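Local structure of protelomerase (Agrobacterium tumefaciens, 4F43) at residues 146-151 and 262-267; 184-187 and 193-196; 291-296 and 302-307. The protein appears to act as a telomere resolvase, generating and protecting the covalently closed hairpin ends of the linear Agrobacterium chromosome. The protein carries 1 engineered substitution. One frame throughout, in Å; residues are numbered along the deposited sequence.

Contact 1 (146-151 and 262-267); sequences GLIGMT and YGLRHL. With nucleotides of chain B.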
loop_
_atom_site.group_PDB
_atom_site.type_symbol
_atom_site.label_atom_id
_atom_site.label_comp_id
_atom_site.label_asym_id
_atom_site.label_seq_id
_atom_site.Cartn_x
_atom_site.Cartn_y
_atom_site.Cartn_z
ATOM N N GLY A 146 2.460 11.827 -10.923
ATOM C CA GLY A 146 1.998 13.161 -10.589
ATOM C C GLY A 146 0.718 13.130 -9.781
ATOM O O GLY A 146 0.508 13.960 -8.896
ATOM N N LEU A 147 -0.141 12.163 -10.086
ATOM C CA LEU A 147 -1.393 11.992 -9.363
ATOM C C LEU A 147 -1.121 11.549 -7.930
ATOM O O LEU A 147 -1.788 11.997 -7.001
ATOM C CB LEU A 147 -2.290 10.979 -10.078
ATOM C CG LEU A 147 -3.743 11.398 -10.303
ATOM C CD1 LEU A 147 -3.814 12.851 -10.733
ATOM C CD2 LEU A 147 -4.385 10.505 -11.352
ATOM N N ILE A 148 -0.137 10.671 -7.758
ATOM C CA ILE A 148 0.283 10.247 -6.428
ATOM C C ILE A 148 0.807 11.442 -5.643
ATOM O O ILE A 148 0.500 11.607 -4.462
ATOM C CB ILE A 148 1.381 9.165 -6.489
ATOM C CG1 ILE A 148 0.857 7.907 -7.177
ATOM C CG2 ILE A 148 1.884 8.828 -5.093
ATOM C CD1 ILE A 148 1.888 6.807 -7.309
ATOM N N GLY A 149 1.593 12.282 -6.309
ATOM C CA GLY A 149 2.166 13.449 -5.664
ATOM C C GLY A 149 1.141 14.505 -5.293
ATOM O O GLY A 149 1.288 15.193 -4.283
ATOM N N MET A 150 0.095 14.629 -6.105
ATOM C CA MET A 150 -0.896 15.690 -5.925
ATOM C C MET A 150 -2.076 15.302 -5.034
ATOM O O MET A 150 -2.398 16.011 -4.080
ATOM C CB MET A 150 -1.405 16.185 -7.282
ATOM C CG MET A 150 -0.369 16.939 -8.112
ATOM S SD MET A 150 0.037 18.578 -7.469
ATOM C CE MET A 150 1.576 18.256 -6.612
ATOM N N THR A 151 -2.728 14.185 -5.347
ATOM C CA THR A 151 -3.908 13.771 -4.588
ATOM C C THR A 151 -3.555 12.887 -3.394
ATOM O O THR A 151 -4.358 12.718 -2.478
ATOM C CB THR A 151 -4.957 13.063 -5.479
ATOM O OG1 THR A 151 -6.240 13.112 -4.843
ATOM C CG2 THR A 151 -4.573 11.616 -5.720
ATOM N N TYR A 262 5.980 5.992 -2.269
ATOM C CA TYR A 262 5.144 6.169 -1.085
ATOM C C TYR A 262 5.521 7.414 -0.283
ATOM O O TYR A 262 4.743 7.889 0.545
ATOM C CB TYR A 262 5.180 4.922 -0.196
ATOM C CG TYR A 262 3.903 4.700 0.585
ATOM C CD1 TYR A 262 2.852 3.972 0.041
ATOM C CD2 TYR A 262 3.744 5.224 1.861
ATOM C CE1 TYR A 262 1.680 3.767 0.750
ATOM C CE2 TYR A 262 2.576 5.026 2.577
ATOM C CZ TYR A 262 1.548 4.297 2.016
ATOM O OH TYR A 262 0.386 4.096 2.724
ATOM N N GLY A 263 6.713 7.943 -0.536
ATOM C CA GLY A 263 7.156 9.164 0.114
ATOM C C GLY A 263 6.296 10.350 -0.282
ATOM O O GLY A 263 6.146 11.309 0.479
ATOM N N LEU A 264 5.722 10.277 -1.479
ATOM C CA LEU A 264 4.851 11.328 -1.990
ATOM C C LEU A 264 3.562 11.421 -1.179
ATOM O O LEU A 264 2.936 12.475 -1.113
ATOM C CB LEU A 264 4.526 11.076 -3.463
ATOM C CG LEU A 264 5.718 11.023 -4.421
ATOM C CD1 LEU A 264 5.261 10.663 -5.826
ATOM C CD2 LEU A 264 6.458 12.349 -4.419
ATOM N N ARG A 265 3.171 10.306 -0.569
ATOM C CA ARG A 265 1.983 10.258 0.274
ATOM C C ARG A 265 2.262 10.948 1.608
ATOM O O ARG A 265 1.438 11.718 2.114
ATOM C CB ARG A 265 1.556 8.803 0.492
ATOM C CG ARG A 265 0.184 8.621 1.118
ATOM C CD ARG A 265 -0.369 7.241 0.785
ATOM N NE ARG A 265 -1.452 6.836 1.676
ATOM C CZ ARG A 265 -2.738 7.102 1.466
ATOM N NH1 ARG A 265 -3.111 7.784 0.393
ATOM N NH2 ARG A 265 -3.650 6.687 2.337
ATOM N N HIS A 266 3.437 10.668 2.165
ATOM C CA HIS A 266 3.901 11.331 3.377
ATOM C C HIS A 266 3.985 12.839 3.161
ATOM O O HIS A 266 3.453 13.625 3.951
ATOM C CB HIS A 266 5.279 10.798 3.781
ATOM C CG HIS A 266 5.272 9.369 4.227
ATOM N ND1 HIS A 266 6.351 8.785 4.855
ATOM C CD2 HIS A 266 4.323 8.408 4.138
ATOM C CE1 HIS A 266 6.066 7.525 5.135
ATOM N NE2 HIS A 266 4.842 7.272 4.710
ATOM N N LEU A 267 4.657 13.229 2.081
ATOM C CA LEU A 267 4.810 14.638 1.737
ATOM C C LEU A 267 3.452 15.292 1.493
ATOM O O LEU A 267 3.236 16.449 1.853
ATOM C CB LEU A 267 5.703 14.794 0.505
ATOM C CG LEU A 267 6.035 16.228 0.091
ATOM C CD1 LEU A 267 6.727 16.965 1.229
ATOM C CD2 LEU A 267 6.895 16.240 -1.163
ATOM P P DA B 13 5.573 2.998 6.004
ATOM O OP1 DA B 13 5.665 4.022 4.938
ATOM O OP2 DA B 13 6.212 3.237 7.315
ATOM O "O5'" DA B 13 4.028 2.680 6.263
ATOM C "C5'" DA B 13 3.222 2.189 5.201
ATOM C "C4'" DA B 13 1.806 1.932 5.682
ATOM O "O4'" DA B 13 1.655 0.526 6.003
ATOM C "C3'" DA B 13 1.408 2.693 6.942
ATOM O "O3'" DA B 13 0.039 3.064 6.863
ATOM C "C2'" DA B 13 1.640 1.669 8.047
ATOM C "C1'" DA B 13 1.212 0.390 7.338
ATOM N N9 DA B 13 1.797 -0.828 7.887
ATOM C C8 DA B 13 2.966 -0.959 8.582
ATOM N N7 DA B 13 3.226 -2.193 8.946
ATOM C C5 DA B 13 2.154 -2.921 8.456
ATOM C C6 DA B 13 1.823 -4.290 8.502
ATOM N N6 DA B 13 2.571 -5.227 9.097
ATOM N N1 DA B 13 0.675 -4.668 7.907
ATOM C C2 DA B 13 -0.089 -3.749 7.310
ATOM N N3 DA B 13 0.118 -2.439 7.200
ATOM C C4 DA B 13 1.265 -2.091 7.800
ATOM P P DT B 23 0.423 -0.375 -3.356
ATOM O OP1 DT B 23 -0.030 0.990 -3.704
ATOM O OP2 DT B 23 0.458 -1.428 -4.394
ATOM O "O5'" DT B 23 1.882 -0.276 -2.709
ATOM C "C5'" DT B 23 2.152 0.700 -1.710
ATOM C "C4'" DT B 23 3.564 0.545 -1.171
ATOM O "O4'" DT B 23 3.740 -0.807 -0.674
ATOM C "C3'" DT B 23 4.681 0.760 -2.191
ATOM O "O3'" DT B 23 5.738 1.507 -1.595
ATOM C "C2'" DT B 23 5.129 -0.656 -2.527
ATOM C "C1'" DT B 23 4.967 -1.307 -1.162
ATOM N N1 DT B 23 4.930 -2.797 -1.184
ATOM C C2 DT B 23 5.944 -3.484 -0.561
ATOM O O2 DT B 23 6.869 -2.934 0.006
ATOM N N3 DT B 23 5.835 -4.846 -0.625
ATOM C C4 DT B 23 4.840 -5.582 -1.234
ATOM O O4 DT B 23 4.848 -6.812 -1.228
ATOM C C5 DT B 23 3.806 -4.803 -1.870
ATOM C C7 DT B 23 2.666 -5.482 -2.569
ATOM C C6 DT B 23 3.901 -3.467 -1.815
ATOM P P DG B 24 7.002 1.969 -2.473
ATOM O OP1 DG B 24 7.485 3.261 -1.934
ATOM O OP2 DG B 24 6.633 1.852 -3.902
ATOM O "O5'" DG B 24 8.105 0.855 -2.161
ATOM C "C5'" DG B 24 8.753 0.845 -0.894
ATOM C "C4'" DG B 24 9.842 -0.213 -0.846
ATOM O "O4'" DG B 24 9.252 -1.533 -0.962
ATOM C "C3'" DG B 24 10.890 -0.130 -1.957
ATOM O "O3'" DG B 24 12.178 -0.348 -1.394
ATOM C "C2'" DG B 24 10.498 -1.270 -2.891
ATOM C "C1'" DG B 24 10.052 -2.283 -1.851
ATOM N N9 DG B 24 9.297 -3.418 -2.378
ATOM C C8 DG B 24 8.086 -3.419 -3.029
ATOM N N7 DG B 24 7.683 -4.615 -3.369
ATOM C C5 DG B 24 8.688 -5.460 -2.915
ATOM C C6 DG B 24 8.821 -6.870 -2.988
ATOM O O6 DG B 24 8.045 -7.698 -3.490
ATOM N N1 DG B 24 10.006 -7.307 -2.394
ATOM C C2 DG B 24 10.941 -6.486 -1.808
ATOM N N2 DG B 24 12.022 -7.077 -1.287
ATOM N N3 DG B 24 10.828 -5.170 -1.734
ATOM C C4 DG B 24 9.683 -4.733 -2.304
#
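The backbone N of Y262 gives its hydrogen to OP1 of nucleotide DG24 of chain B across 3.1 Å, with an N-H...O angle of 146°, anchoring the DNA backbone where the chain turns into helix 263-276. Two further nucleotides of chain B approach the Y262 ring obliquely: CD1 of Y262 packs on C4' of DT23 at 3.7 Å, while CD2 and CE2 lie near DA13. H266 presents the edge of its imidazole to that second nucleotide, NE2 of H266 standing 3.4 Å from OP1 of DA13 of chain B. Away from the DNA the helix is seated on helix 140-151. With CG1 of I148 beside the backbone N (chi1 -62°), the CG2 branch falls anti to that N and reaches CB of L264 at 3.8 Å, and the two side chains cross at about a right angle. G149 leaves room for a close approach, its CA lying 5.0 Å from CA of L264. R265 adds a polar tie, NH1 bonding to O of G152. Helix 263-276 thus packs L264 on helix 140-151, while Y262 and H266 face the DNA backbone, at the DNA-binding site of the telomere resolvase catalytic domain.

Contact 2 (184-187 and 193-196); sequences AKTK and KFGI. With nucleotides of chain B.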
loop_
_atom_site.group_PDB
_atom_site.type_symbol
_atom_site.label_atom_id
_atom_site.label_comp_id
_atom_site.label_asym_id
_atom_site.label_seq_id
_atom_site.Cartn_x
_atom_site.Cartn_y
_atom_site.Cartn_z
ATOM N N ALA A 184 -7.930 1.369 -0.117
ATOM C CA ALA A 184 -7.365 0.027 -0.124
ATOM C C ALA A 184 -6.984 -0.393 1.291
ATOM O O ALA A 184 -7.018 0.420 2.216
ATOM C CB ALA A 184 -6.153 -0.034 -1.041
ATOM N N LYS A 185 -6.634 -1.668 1.448
ATOM C CA LYS A 185 -6.200 -2.228 2.731
ATOM C C LYS A 185 -7.256 -2.145 3.834
ATOM O O LYS A 185 -6.936 -2.284 5.015
ATOM C CB LYS A 185 -4.906 -1.561 3.206
ATOM C CG LYS A 185 -3.735 -1.686 2.244
ATOM C CD LYS A 185 -2.480 -1.069 2.840
ATOM C CE LYS A 185 -2.136 -1.718 4.174
ATOM N NZ LYS A 185 -1.008 -1.028 4.859
ATOM N N THR A 186 -8.509 -1.921 3.451
ATOM C CA THR A 186 -9.585 -1.765 4.424
ATOM C C THR A 186 -10.014 -3.100 5.023
ATOM O O THR A 186 -10.453 -3.157 6.172
ATOM C CB THR A 186 -10.821 -1.086 3.803
ATOM O OG1 THR A 186 -11.359 -1.917 2.767
ATOM C CG2 THR A 186 -10.452 0.269 3.226
ATOM N N LYS A 187 -9.891 -4.163 4.231
ATOM C CA LYS A 187 -10.334 -5.498 4.628
ATOM C C LYS A 187 -11.818 -5.532 4.991
ATOM O O LYS A 187 -12.259 -6.388 5.758
ATOM C CB LYS A 187 -9.480 -6.046 5.775
ATOM C CG LYS A 187 -8.079 -6.464 5.355
ATOM C CD LYS A 187 -7.233 -6.885 6.546
ATOM C CE LYS A 187 -6.874 -5.692 7.418
ATOM N NZ LYS A 187 -5.958 -6.070 8.530
ATOM N N LYS A 193 -12.929 2.804 5.277
ATOM C CA LYS A 193 -13.376 3.556 4.109
ATOM C C LYS A 193 -13.715 2.645 2.929
ATOM O O LYS A 193 -13.557 3.033 1.772
ATOM C CB LYS A 193 -12.314 4.576 3.694
ATOM C CG LYS A 193 -11.964 5.588 4.771
ATOM C CD LYS A 193 -13.165 6.442 5.138
ATOM C CE LYS A 193 -12.800 7.476 6.187
ATOM N NZ LYS A 193 -13.982 8.271 6.612
ATOM N N PHE A 194 -14.183 1.438 3.228
ATOM C CA PHE A 194 -14.561 0.491 2.188
ATOM C C PHE A 194 -15.869 0.907 1.524
ATOM O O PHE A 194 -16.921 0.924 2.162
ATOM C CB PHE A 194 -14.686 -0.921 2.761
ATOM C CG PHE A 194 -15.063 -1.957 1.741
ATOM C CD1 PHE A 194 -14.128 -2.424 0.832
ATOM C CD2 PHE A 194 -16.349 -2.466 1.694
ATOM C CE1 PHE A 194 -14.471 -3.377 -0.108
ATOM C CE2 PHE A 194 -16.697 -3.419 0.756
ATOM C CZ PHE A 194 -15.756 -3.876 -0.146
ATOM N N GLY A 195 -15.794 1.243 0.240
ATOM C CA GLY A 195 -16.960 1.689 -0.500
ATOM C C GLY A 195 -17.448 3.041 -0.017
ATOM O O GLY A 195 -18.629 3.368 -0.141
ATOM N N ILE A 196 -16.531 3.829 0.535
ATOM C CA ILE A 196 -16.868 5.136 1.084
ATOM C C ILE A 196 -16.281 6.272 0.253
ATOM O O ILE A 196 -15.065 6.371 0.090
ATOM C CB ILE A 196 -16.380 5.277 2.540
ATOM C CG1 ILE A 196 -17.094 4.270 3.442
ATOM C CG2 ILE A 196 -16.602 6.696 3.040
ATOM C CD1 ILE A 196 -18.597 4.454 3.492
ATOM P P DC B 15 -7.494 0.954 8.078
ATOM O OP1 DC B 15 -8.459 1.297 7.010
ATOM O OP2 DC B 15 -7.134 1.969 9.092
ATOM O "O5'" DC B 15 -8.022 -0.346 8.849
ATOM C "C5'" DC B 15 -8.396 -1.499 8.102
ATOM C "C4'" DC B 15 -8.471 -2.742 8.971
ATOM O "O4'" DC B 15 -7.161 -3.042 9.516
ATOM C "C3'" DC B 15 -9.410 -2.656 10.174
ATOM O "O3'" DC B 15 -10.078 -3.902 10.353
ATOM C "C2'" DC B 15 -8.440 -2.390 11.319
ATOM C "C1'" DC B 15 -7.318 -3.318 10.891
ATOM N N1 DC B 15 -6.036 -3.086 11.596
ATOM C C2 DC B 15 -5.223 -4.183 11.898
ATOM O O2 DC B 15 -5.594 -5.318 11.567
ATOM N N3 DC B 15 -4.051 -3.969 12.545
ATOM C C4 DC B 15 -3.693 -2.728 12.881
ATOM N N4 DC B 15 -2.528 -2.564 13.518
ATOM C C5 DC B 15 -4.515 -1.599 12.580
ATOM C C6 DC B 15 -5.669 -1.818 11.942
ATOM P P DT B 22 -4.943 -4.356 -0.703
ATOM O OP1 DT B 22 -6.308 -3.910 -0.346
ATOM O OP2 DT B 22 -4.754 -5.390 -1.745
ATOM O "O5'" DT B 22 -4.084 -3.071 -1.123
ATOM C "C5'" DT B 22 -2.838 -3.209 -1.804
ATOM C "C4'" DT B 22 -1.688 -2.666 -0.974
ATOM O "O4'" DT B 22 -1.229 -3.697 -0.069
ATOM C "C3'" DT B 22 -0.441 -2.276 -1.758
ATOM O "O3'" DT B 22 -0.492 -0.907 -2.147
ATOM C "C2'" DT B 22 0.694 -2.510 -0.768
ATOM C "C1'" DT B 22 0.084 -3.372 0.334
ATOM N N1 DT B 22 0.860 -4.623 0.595
ATOM C C2 DT B 22 2.076 -4.531 1.233
ATOM O O2 DT B 22 2.564 -3.480 1.608
ATOM N N3 DT B 22 2.711 -5.729 1.430
ATOM C C4 DT B 22 2.271 -6.985 1.061
ATOM O O4 DT B 22 2.929 -7.998 1.288
ATOM C C5 DT B 22 0.992 -7.008 0.395
ATOM C C7 DT B 22 0.404 -8.311 -0.058
ATOM C C6 DT B 22 0.358 -5.845 0.196
ATOM O "O5'" DT B 14 -1.898 1.534 5.606
ATOM C "C5'" DT B 14 -2.952 1.868 6.500
ATOM C "C4'" DT B 14 -3.800 0.649 6.813
ATOM O "O4'" DT B 14 -2.946 -0.411 7.310
ATOM C "C3'" DT B 14 -4.875 0.875 7.873
ATOM O "O3'" DT B 14 -6.138 0.450 7.376
ATOM C "C2'" DT B 14 -4.425 0.037 9.067
ATOM C "C1'" DT B 14 -3.571 -1.037 8.409
ATOM N N1 DT B 14 -2.508 -1.581 9.297
ATOM C C2 DT B 14 -2.446 -2.937 9.508
ATOM O O2 DT B 14 -3.225 -3.724 9.004
ATOM N N3 DT B 14 -1.431 -3.338 10.334
ATOM C C4 DT B 14 -0.494 -2.540 10.959
ATOM O O4 DT B 14 0.378 -3.008 11.685
ATOM C C5 DT B 14 -0.617 -1.127 10.694
ATOM C C7 DT B 14 0.345 -0.158 11.315
ATOM C C6 DT B 14 -1.605 -0.721 9.885
#
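T186 meets F194 inside the long loop of a beta hairpin, between strands 177-180 and 198-201, where K193 to I196 form a type II beta turn. Packing between the two segments is mainly van der Waals. T186 OG1 lies 3.4 Å from CD1 of F194, approaching the ring obliquely, and the two side chains cross at about a right angle. That hydroxyl is also weakly hydrogen-bonded with N of Q188. With chi1 at 63°, OG1 sits between the backbone N and the carbonyl carbon, leaving CG2 to pack against the peptide joining K193 to F194. Turn closure adds a weak bond from I196 N to K193 O, and G195 takes the positive phi.

Hydrogen bonding is directed at the DNA. The backbone N of K185 donates to OP1 of DT22 of chain B at 2.9 Å, so the main chain holds a phosphate while the lysine amines reach sugar, 5' and base atoms. K187 reaches DC15 of chain B with weak bonds, NZ lying 3.1 Å from the base oxygen O2. The place of K185 on the hairpin, with NZ at a 5' oxygen, is consistent with the beta-hairpin lysine of tyrosine recombinases. Its chain bends at chi3 (57°), carrying NZ to an adenine N3 and to DT14 of chain B, where the shorter of two bonds runs from K185 NZ to O5' of DT14, 2.8 Å.

Contact 3 (291-296 and 302-307); sequences LGHNNN and LSYMTY. With nucleotides of chain B.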
loop_
_atom_site.group_PDB
_atom_site.type_symbol
_atom_site.label_atom_id
_atom_site.label_comp_id
_atom_site.label_asym_id
_atom_site.label_seq_id
_atom_site.Cartn_x
_atom_site.Cartn_y
_atom_site.Cartn_z
ATOM N N LEU A 291 -6.235 10.646 4.997
ATOM C CA LEU A 291 -5.666 9.388 4.526
ATOM C C LEU A 291 -6.689 8.254 4.556
ATOM O O LEU A 291 -6.459 7.183 3.995
ATOM C CB LEU A 291 -4.430 9.011 5.348
ATOM C CG LEU A 291 -3.223 9.948 5.241
ATOM C CD1 LEU A 291 -2.115 9.500 6.179
ATOM C CD2 LEU A 291 -2.717 10.012 3.810
ATOM N N GLY A 292 -7.817 8.497 5.216
ATOM C CA GLY A 292 -8.886 7.517 5.286
ATOM C C GLY A 292 -8.498 6.284 6.077
ATOM O O GLY A 292 -8.095 5.269 5.507
ATOM N N HIS A 293 -8.620 6.372 7.397
ATOM C CA HIS A 293 -8.250 5.269 8.273
ATOM C C HIS A 293 -9.457 4.690 8.996
ATOM O O HIS A 293 -10.582 5.165 8.833
ATOM C CB HIS A 293 -7.208 5.724 9.298
ATOM C CG HIS A 293 -5.852 5.969 8.716
ATOM N ND1 HIS A 293 -4.882 6.700 9.371
ATOM C CD2 HIS A 293 -5.301 5.579 7.543
ATOM C CE1 HIS A 293 -3.795 6.751 8.625
ATOM N NE2 HIS A 293 -4.021 6.079 7.510
ATOM N N ASN A 294 -9.209 3.656 9.793
ATOM C CA ASN A 294 -10.237 3.044 10.624
ATOM C C ASN A 294 -10.843 4.072 11.574
ATOM O O ASN A 294 -10.174 5.029 11.966
ATOM C CB ASN A 294 -9.637 1.877 11.414
ATOM C CG ASN A 294 -10.674 1.116 12.214
ATOM O OD1 ASN A 294 -11.834 1.018 11.815
ATOM N ND2 ASN A 294 -10.260 0.574 13.355
ATOM N N ASN A 295 -12.109 3.880 11.933
ATOM C CA ASN A 295 -12.784 4.782 12.860
ATOM C C ASN A 295 -12.058 4.892 14.196
ATOM O O ASN A 295 -11.673 3.883 14.788
ATOM C CB ASN A 295 -14.236 4.349 13.083
ATOM C CG ASN A 295 -15.222 5.185 12.292
ATOM O OD1 ASN A 295 -15.006 6.376 12.071
ATOM N ND2 ASN A 295 -16.315 4.564 11.863
ATOM N N ASN A 296 -11.860 6.129 14.646
ATOM C CA ASN A 296 -11.200 6.415 15.918
ATOM C C ASN A 296 -9.764 5.900 16.001
ATOM O O ASN A 296 -9.248 5.649 17.090
ATOM C CB ASN A 296 -12.028 5.880 17.090
ATOM C CG ASN A 296 -13.495 6.245 16.983
ATOM O OD1 ASN A 296 -14.372 5.400 17.165
ATOM N ND2 ASN A 296 -13.771 7.509 16.678
ATOM N N LEU A 302 0.891 7.823 12.846
ATOM C CA LEU A 302 2.244 7.941 13.384
ATOM C C LEU A 302 3.291 7.480 12.375
ATOM O O LEU A 302 4.444 7.912 12.425
ATOM C CB LEU A 302 2.379 7.136 14.677
ATOM C CG LEU A 302 1.468 7.531 15.841
ATOM C CD1 LEU A 302 1.686 6.603 17.024
ATOM C CD2 LEU A 302 1.708 8.979 16.240
ATOM N N SER A 303 2.885 6.601 11.465
ATOM C CA SER A 303 3.791 6.067 10.456
ATOM C C SER A 303 3.978 7.033 9.286
ATOM O O SER A 303 4.845 6.827 8.438
ATOM C CB SER A 303 3.281 4.719 9.939
ATOM O OG SER A 303 3.158 3.776 10.991
ATOM N N TYR A 304 3.166 8.087 9.244
ATOM C CA TYR A 304 3.211 9.032 8.129
ATOM C C TYR A 304 3.949 10.323 8.473
ATOM O O TYR A 304 4.036 11.233 7.650
ATOM C CB TYR A 304 1.798 9.353 7.636
ATOM C CG TYR A 304 1.129 8.207 6.917
ATOM C CD1 TYR A 304 1.279 8.042 5.547
ATOM C CD2 TYR A 304 0.349 7.287 7.608
ATOM C CE1 TYR A 304 0.672 6.995 4.883
ATOM C CE2 TYR A 304 -0.263 6.236 6.953
ATOM C CZ TYR A 304 -0.099 6.094 5.591
ATOM O OH TYR A 304 -0.708 5.046 4.938
ATOM N N MET A 305 4.476 10.399 9.689
ATOM C CA MET A 305 5.175 11.598 10.134
ATOM C C MET A 305 6.678 11.347 10.238
ATOM O O MET A 305 7.177 10.893 11.266
ATOM C CB MET A 305 4.606 12.079 11.469
ATOM C CG MET A 305 3.095 11.931 11.567
ATOM S SD MET A 305 2.319 13.019 12.775
ATOM C CE MET A 305 3.174 12.553 14.274
ATOM N N THR A 306 7.390 11.644 9.156
ATOM C CA THR A 306 8.826 11.402 9.085
ATOM C C THR A 306 9.573 12.572 8.451
ATOM O O THR A 306 10.802 12.631 8.494
ATOM C CB THR A 306 9.133 10.133 8.278
ATOM O OG1 THR A 306 10.549 10.011 8.098
ATOM C CG2 THR A 306 8.464 10.203 6.918
ATOM N N TYR A 307 8.827 13.498 7.855
ATOM C CA TYR A 307 9.420 14.666 7.216
ATOM C C TYR A 307 9.174 15.928 8.031
ATOM O O TYR A 307 8.247 15.989 8.836
ATOM C CB TYR A 307 8.846 14.863 5.811
ATOM C CG TYR A 307 9.191 13.768 4.830
ATOM C CD1 TYR A 307 10.418 13.117 4.883
ATOM C CD2 TYR A 307 8.286 13.388 3.848
ATOM C CE1 TYR A 307 10.732 12.115 3.982
ATOM C CE2 TYR A 307 8.590 12.390 2.945
ATOM C CZ TYR A 307 9.814 11.756 3.016
ATOM O OH TYR A 307 10.122 10.760 2.118
ATOM P P DC B 15 -7.494 0.954 8.078
ATOM O OP1 DC B 15 -8.459 1.297 7.010
ATOM O OP2 DC B 15 -7.134 1.969 9.092
ATOM O "O5'" DC B 15 -8.022 -0.346 8.849
ATOM C "C5'" DC B 15 -8.396 -1.499 8.102
ATOM C "C4'" DC B 15 -8.471 -2.742 8.971
ATOM O "O4'" DC B 15 -7.161 -3.042 9.516
ATOM C "C3'" DC B 15 -9.410 -2.656 10.174
ATOM O "O3'" DC B 15 -10.078 -3.902 10.353
ATOM C "C2'" DC B 15 -8.440 -2.390 11.319
ATOM C "C1'" DC B 15 -7.318 -3.318 10.891
ATOM N N1 DC B 15 -6.036 -3.086 11.596
ATOM C C2 DC B 15 -5.223 -4.183 11.898
ATOM O O2 DC B 15 -5.594 -5.318 11.567
ATOM N N3 DC B 15 -4.051 -3.969 12.545
ATOM C C4 DC B 15 -3.693 -2.728 12.881
ATOM N N4 DC B 15 -2.528 -2.564 13.518
ATOM C C5 DC B 15 -4.515 -1.599 12.580
ATOM C C6 DC B 15 -5.669 -1.818 11.942
ATOM P P DA B 13 5.573 2.998 6.004
ATOM O OP1 DA B 13 5.665 4.022 4.938
ATOM O OP2 DA B 13 6.212 3.237 7.315
ATOM O "O5'" DA B 13 4.028 2.680 6.263
ATOM C "C5'" DA B 13 3.222 2.189 5.201
ATOM C "C4'" DA B 13 1.806 1.932 5.682
ATOM O "O4'" DA B 13 1.655 0.526 6.003
ATOM C "C3'" DA B 13 1.408 2.693 6.942
ATOM O "O3'" DA B 13 0.039 3.064 6.863
ATOM C "C2'" DA B 13 1.640 1.669 8.047
ATOM C "C1'" DA B 13 1.212 0.390 7.338
ATOM N N9 DA B 13 1.797 -0.828 7.887
ATOM C C8 DA B 13 2.966 -0.959 8.582
ATOM N N7 DA B 13 3.226 -2.193 8.946
ATOM C C5 DA B 13 2.154 -2.921 8.456
ATOM C C6 DA B 13 1.823 -4.290 8.502
ATOM N N6 DA B 13 2.571 -5.227 9.097
ATOM N N1 DA B 13 0.675 -4.668 7.907
ATOM C C2 DA B 13 -0.089 -3.749 7.310
ATOM N N3 DA B 13 0.118 -2.439 7.200
ATOM C C4 DA B 13 1.265 -2.091 7.800
ATOM P P DA B 16 -11.068 -4.118 11.602
ATOM O OP1 DA B 16 -12.046 -5.163 11.230
ATOM O OP2 DA B 16 -11.549 -2.789 12.037
ATOM O "O5'" DA B 16 -10.108 -4.690 12.751
ATOM C "C5'" DA B 16 -9.722 -6.063 12.759
ATOM C "C4'" DA B 16 -8.510 -6.291 13.647
ATOM O "O4'" DA B 16 -7.728 -5.070 13.710
ATOM C "C3'" DA B 16 -8.820 -6.652 15.098
ATOM O "O3'" DA B 16 -7.793 -7.495 15.626
ATOM C "C2'" DA B 16 -8.791 -5.283 15.765
ATOM C "C1'" DA B 16 -7.568 -4.705 15.067
ATOM N N9 DA B 16 -7.442 -3.253 15.155
ATOM C C8 DA B 16 -8.375 -2.318 14.809
ATOM N N7 DA B 16 -7.975 -1.082 14.995
ATOM C C5 DA B 16 -6.693 -1.218 15.497
ATOM C C6 DA B 16 -5.722 -0.280 15.901
ATOM N N6 DA B 16 -5.913 1.042 15.857
ATOM N N1 DA B 16 -4.545 -0.754 16.353
ATOM C C2 DA B 16 -4.356 -2.078 16.397
ATOM N N3 DA B 16 -5.188 -3.055 16.046
ATOM C C4 DA B 16 -6.349 -2.551 15.601
HETATM O O HOH W 1 -3.217 5.126 4.829
#
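The two backbones stay well apart, the nearest CA atoms, those of L291 and Y304, being 9.6 Å from each other, and G292 leaves the helix with positive phi to start the loop. Side chains span the gap. CD1 of L291 rests over one face of the Y304 ring as a CH-pi contact, 3.5 Å from its centroid and only 10° off the normal, which backs the phenol from one side. CE2 of Y304 lies at the edge of the H293 imidazole, 3.8 Å from NE2 of H293, with the planes inclined by 35° in an oblique pair. A water in the imidazole plane, 3.0 Å from NE2 of H293, also lies a short distance from OH of Y304 and probably links the two side chains. That hydroxyl is hydrogen-bonded to OH of Y262 too, and lies 2.9 Å from O3' of DA13 of chain B. N of N294 donates to OP2 of DC15 of chain B at 2.8 Å; CG anti to that N (chi1 -175°) sends ND2 to a weak bond with N7 of DA16 of chain B. A tyrosine hydroxyl beside a DNA 3' oxygen, with a histidine close by, is consistent with the active site of tyrosine recombinases and related telomere resolvases.

In the fold
All three contacts fall in the catalytic domain of the telomere resolvase family and together line two stretches of the bound DNA, DA13 to DA16 and DT22 to DG24 of chain B. Along the chain, contact 2 occupies the hairpin loop of the four-stranded antiparallel sheet, between the two halves of contact 1; contact 3 follows both, after helix 283-291. The centres of contacts 1 and 2 lie about 19 Å apart, those of contacts 2 and 3 about 15 Å, and those of contacts 1 and 3 about 14 Å. Contact 3 touches both others: the H266 ring meets that of Y304, and K193 CG packs on G292 CA. Pieces distant in sequence are thus gathered along both stretches, consistent with a composite active site.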